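PDB 3OF7: regulator of chromosome condensation from Saccharomyces cerevisiae, which promotes the exchange of GDP for GTP on the small GTPases GSP1 and GSP2, binds chromatin, and controls RNA metabolism and nuclear transport. Local coordinates for residues G282-Q285 and F286-G290; I327-Q330 and D331-Y335. All coordinates share one frame; numbering follows the deposited sequence.

Contact 1. Residues G282-Q285 and F286-G290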
loop_
_atom_site.group_PDB
_atom_site.type_symbol
_atom_site.label_atom_id
_atom_site.label_comp_id
_atom_site.label_asym_id
_atom_site.label_seq_id
_atom_site.Cartn_x
_atom_site.Cartn_y
_atom_site.Cartn_z
ATOM N N GLY A 282 -11.027 -12.035 -4.620
ATOM C CA GLY A 282 -10.082 -12.588 -3.658
ATOM C C GLY A 282 -10.712 -12.793 -2.294
ATOM O O GLY A 282 -11.919 -13.055 -2.181
ATOM N N LEU A 283 -9.897 -12.671 -1.255
ATOM C CA LEU A 283 -10.320 -13.027 0.095
ATOM C C LEU A 283 -11.430 -12.106 0.593
ATOM O O LEU A 283 -11.328 -10.884 0.465
ATOM C CB LEU A 283 -9.118 -12.990 1.046
ATOM C CG LEU A 283 -9.378 -13.381 2.506
ATOM C CD1 LEU A 283 -9.733 -14.882 2.635
ATOM C CD2 LEU A 283 -8.192 -12.996 3.378
ATOM N N ASN A 284 -12.495 -12.688 1.142
ATOM C CA ASN A 284 -13.671 -11.900 1.520
ATOM C C ASN A 284 -14.391 -12.332 2.799
ATOM O O ASN A 284 -15.599 -12.110 2.937
ATOM C CB ASN A 284 -14.665 -11.829 0.350
ATOM C CG ASN A 284 -15.676 -10.702 0.503
ATOM O OD1 ASN A 284 -15.354 -9.634 1.013
ATOM N ND2 ASN A 284 -16.906 -10.937 0.047
ATOM N N GLN A 285 -13.666 -12.918 3.753
ATOM C CA GLN A 285 -14.344 -13.462 4.936
ATOM C C GLN A 285 -14.841 -12.379 5.899
ATOM O O GLN A 285 -15.683 -12.663 6.762
ATOM C CB GLN A 285 -13.519 -14.563 5.646
ATOM C CG GLN A 285 -12.508 -14.095 6.703
ATOM C CD GLN A 285 -11.191 -13.597 6.118
ATOM O OE1 GLN A 285 -10.108 -14.008 6.554
ATOM N NE2 GLN A 285 -11.274 -12.698 5.154
ATOM N N PHE A 286 -14.332 -11.150 5.746
ATOM C CA PHE A 286 -14.850 -10.012 6.515
ATOM C C PHE A 286 -15.605 -8.991 5.656
ATOM O O PHE A 286 -15.931 -7.894 6.121
ATOM C CB PHE A 286 -13.723 -9.318 7.294
ATOM C CG PHE A 286 -13.173 -10.138 8.421
ATOM C CD1 PHE A 286 -13.802 -10.148 9.664
ATOM C CD2 PHE A 286 -12.026 -10.907 8.238
ATOM C CE1 PHE A 286 -13.291 -10.915 10.722
ATOM C CE2 PHE A 286 -11.500 -11.676 9.279
ATOM C CZ PHE A 286 -12.139 -11.684 10.526
ATOM N N GLY A 287 -15.895 -9.351 4.410
ATOM C CA GLY A 287 -16.608 -8.444 3.502
ATOM C C GLY A 287 -15.726 -7.300 3.025
ATOM O O GLY A 287 -16.231 -6.264 2.581
ATOM N N GLN A 288 -14.408 -7.495 3.094
ATOM C CA GLN A 288 -13.448 -6.472 2.654
ATOM C C GLN A 288 -13.559 -6.162 1.148
ATOM O O GLN A 288 -13.140 -5.095 0.700
ATOM C CB GLN A 288 -12.008 -6.841 3.041
ATOM C CG GLN A 288 -11.477 -8.165 2.483
ATOM C CD GLN A 288 -11.634 -9.341 3.442
ATOM O OE1 GLN A 288 -12.722 -9.609 3.946
ATOM N NE2 GLN A 288 -10.541 -10.068 3.674
ATOM N N CYS A 289 -14.126 -7.088 0.374
ATOM C CA CYS A 289 -14.356 -6.855 -1.058
ATOM C C CYS A 289 -15.526 -5.898 -1.314
ATOM O O CYS A 289 -15.645 -5.344 -2.411
ATOM C CB CYS A 289 -14.562 -8.173 -1.811
ATOM S SG CYS A 289 -13.061 -9.155 -2.020
ATOM N N GLY A 290 -16.377 -5.712 -0.302
ATOM C CA GLY A 290 -17.493 -4.761 -0.353
ATOM C C GLY A 290 -18.599 -5.107 -1.346
ATOM O O GLY A 290 -19.276 -4.211 -1.862
#
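The Gln285 amide lies obliquely against the Phe286 ring, the two planes 39° apart, with Gln285 CD 3.5 Å from Phe286 CD2; the same ring meets His323 outside the turn. The amide planes of Gln288 and Gln285 lie 15° apart, and Leu283 CG rests 3.7 Å from Gln288 NE2. With CG placed between backbone N and carbonyl carbon (chi1 59°) and a bend at chi2, Gln288 folds back over the preceding Asn284-Gly287 turn, where OE1 accepts Phe286 N at 2.9 Å in the carbonyl plane. Replaced by an alanine, this residue would probably leave the Phe286 N-H without that acceptor and open a gap beside Leu283. Asn284 starts a type I turn in which Gly287 N reaches Asn284 O at 3.1 Å. Asn284 OD1 accepts Cys289 N at 2.9 Å, from above the carbonyl plane, and Cys289 CB packs 3.3 Å from that oxygen. A second type I turn, Gly287 to Gly290, follows directly. In this RCC1-repeat loop, which leaves strand 278-281, each turn is closed by its own backbone bond, while the side chains of Asn284 and Gln288 add acceptors for Cys289 N and Phe286 N, tying the segment together.

Contact 2. Residues I327-Q330 and D331-Y335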
loop_
_atom_site.group_PDB
_atom_site.type_symbol
_atom_site.label_atom_id
_atom_site.label_comp_id
_atom_site.label_asym_id
_atom_site.label_seq_id
_atom_site.Cartn_x
_atom_site.Cartn_y
_atom_site.Cartn_z
ATOM N N ILE A 327 -11.994 3.293 0.286
ATOM C CA ILE A 327 -12.253 3.833 -1.042
ATOM C C ILE A 327 -12.408 5.342 -0.958
ATOM O O ILE A 327 -13.331 5.842 -0.321
ATOM C CB ILE A 327 -13.505 3.191 -1.674
ATOM C CG1 ILE A 327 -13.300 1.675 -1.821
ATOM C CG2 ILE A 327 -13.801 3.832 -3.044
ATOM C CD1 ILE A 327 -14.601 0.868 -1.888
ATOM N N LEU A 328 -11.502 6.060 -1.612
ATOM C CA LEU A 328 -11.515 7.514 -1.556
ATOM C C LEU A 328 -12.102 8.131 -2.828
ATOM O O LEU A 328 -11.663 7.816 -3.932
ATOM C CB LEU A 328 -10.103 8.042 -1.317
ATOM C CG LEU A 328 -9.923 9.555 -1.189
ATOM C CD1 LEU A 328 -10.684 10.083 0.024
ATOM C CD2 LEU A 328 -8.431 9.880 -1.075
ATOM N N SER A 329 -13.090 9.010 -2.657
ATOM C CA SER A 329 -13.708 9.686 -3.799
ATOM C C SER A 329 -12.896 10.914 -4.195
ATOM O O SER A 329 -12.108 11.423 -3.404
ATOM C CB SER A 329 -15.140 10.106 -3.479
ATOM O OG SER A 329 -15.156 11.198 -2.580
ATOM N N GLN A 330 -13.114 11.398 -5.416
ATOM C CA GLN A 330 -12.511 12.651 -5.878
ATOM C C GLN A 330 -12.868 13.866 -5.016
ATOM O O GLN A 330 -12.064 14.787 -4.890
ATOM C CB GLN A 330 -12.866 12.929 -7.348
ATOM C CG GLN A 330 -12.042 12.139 -8.360
ATOM C CD GLN A 330 -10.549 12.448 -8.315
ATOM O OE1 GLN A 330 -10.105 13.379 -7.640
ATOM N NE2 GLN A 330 -9.769 11.659 -9.037
ATOM N N ASP A 331 -14.066 13.860 -4.431
ATOM C CA ASP A 331 -14.521 14.928 -3.527
ATOM C C ASP A 331 -13.912 14.840 -2.124
ATOM O O ASP A 331 -14.083 15.756 -1.311
ATOM C CB ASP A 331 -16.055 14.909 -3.399
ATOM C CG ASP A 331 -16.763 15.313 -4.680
ATOM O OD1 ASP A 331 -16.095 15.788 -5.627
ATOM O OD2 ASP A 331 -18.001 15.154 -4.733
ATOM N N GLY A 332 -13.236 13.731 -1.824
ATOM C CA GLY A 332 -12.571 13.570 -0.531
ATOM C C GLY A 332 -13.320 12.777 0.528
ATOM O O GLY A 332 -12.940 12.791 1.697
ATOM N N ASP A 333 -14.382 12.082 0.129
ATOM C CA ASP A 333 -15.129 11.236 1.058
ATOM C C ASP A 333 -14.495 9.857 1.093
ATOM O O ASP A 333 -14.014 9.365 0.071
ATOM C CB ASP A 333 -16.590 11.102 0.642
ATOM C CG ASP A 333 -17.362 12.408 0.746
ATOM O OD1 ASP A 333 -17.081 13.230 1.649
ATOM O OD2 ASP A 333 -18.280 12.596 -0.078
ATOM N N LEU A 334 -14.527 9.229 2.262
ATOM C CA LEU A 334 -13.900 7.930 2.443
ATOM C C LEU A 334 -14.943 6.876 2.798
ATOM O O LEU A 334 -15.707 7.032 3.757
ATOM C CB LEU A 334 -12.820 8.008 3.522
ATOM C CG LEU A 334 -11.819 6.858 3.641
ATOM C CD1 LEU A 334 -10.955 6.735 2.384
ATOM C CD2 LEU A 334 -10.943 7.085 4.868
ATOM N N TYR A 335 -14.966 5.812 2.005
ATOM C CA TYR A 335 -15.861 4.679 2.229
ATOM C C TYR A 335 -15.031 3.501 2.711
ATOM O O TYR A 335 -14.054 3.129 2.065
ATOM C CB TYR A 335 -16.572 4.302 0.935
ATOM C CG TYR A 335 -17.478 5.387 0.407
ATOM C CD1 TYR A 335 -18.851 5.357 0.659
ATOM C CD2 TYR A 335 -16.962 6.445 -0.347
ATOM C CE1 TYR A 335 -19.692 6.359 0.176
ATOM C CE2 TYR A 335 -17.795 7.448 -0.837
ATOM C CZ TYR A 335 -19.154 7.397 -0.567
ATOM O OH TYR A 335 -19.969 8.388 -1.051
HETATM O O HOH W 1 -18.362 10.823 -2.316
#
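Ile327 and Tyr335 form an antiparallel hydrogen-bonded pair: Ile327 N donates to Tyr335 O at 2.7 Å, and Tyr335 N returns a bond to Ile327 O. Ser329 N continues the pairing to Asp333 O at 2.9 Å, almost straight at 173°. The type I turn Ser329 to Gly332 is closed by Gly332 N on Ser329 O. Gly332 adopts a positive phi of 98°, at which a side chain would collide with the preceding carbonyl oxygen.

Among side-chain bonds, Ser329 OG, placed between backbone N and carbonyl carbon (chi1 72°), points across the turn and accepts Asp333 N at 3.0 Å. A water lies in the plane of the Tyr335 ring, at its edge; it donates to Asp333 OD2 at 2.9 Å, bonds Tyr335 OH, and reaches Ser329 OG weakly. Asp333 OD1 meanwhile makes a salt bridge with Lys378.

Apolar contacts divide between the two sheet faces. Leu328 CB meets Leu334 CD1 at 4.0 Å on one, where both leucines also touch Phe379; on the other, Ile327 CB lies 4.2 Å from Tyr335 CB.

The hairpin end is therefore held by both main chain and side chains: Ser329 OG occupies the Asp333 N-H, while Lys378 probably stabilises the negative charge of Asp333 as the water ties its other oxygen to the tyrosine hydroxyl.

Along the chain, strand 278-281 leads into contact 1, which closes two consecutive turns in the loop before strand 300-302. After strand 304-306 ends that sheet, the chain enters the next one through strand 315-320, and contact 2 closes the hairpin between strands 324-329 and 334-337. Contacts 1 and 2 neither nest nor cross: they stand in series, the centres of contact 1 and contact 2 about 19 Å apart and their nearest atoms about 6 Å apart. Each belongs to one of two successive four-stranded antiparallel blades of the RCC1 beta-propeller. Ser325 and His323, both touched from contact 1, lie on or just before the first strand of the contact 2 hairpin and link the two blades.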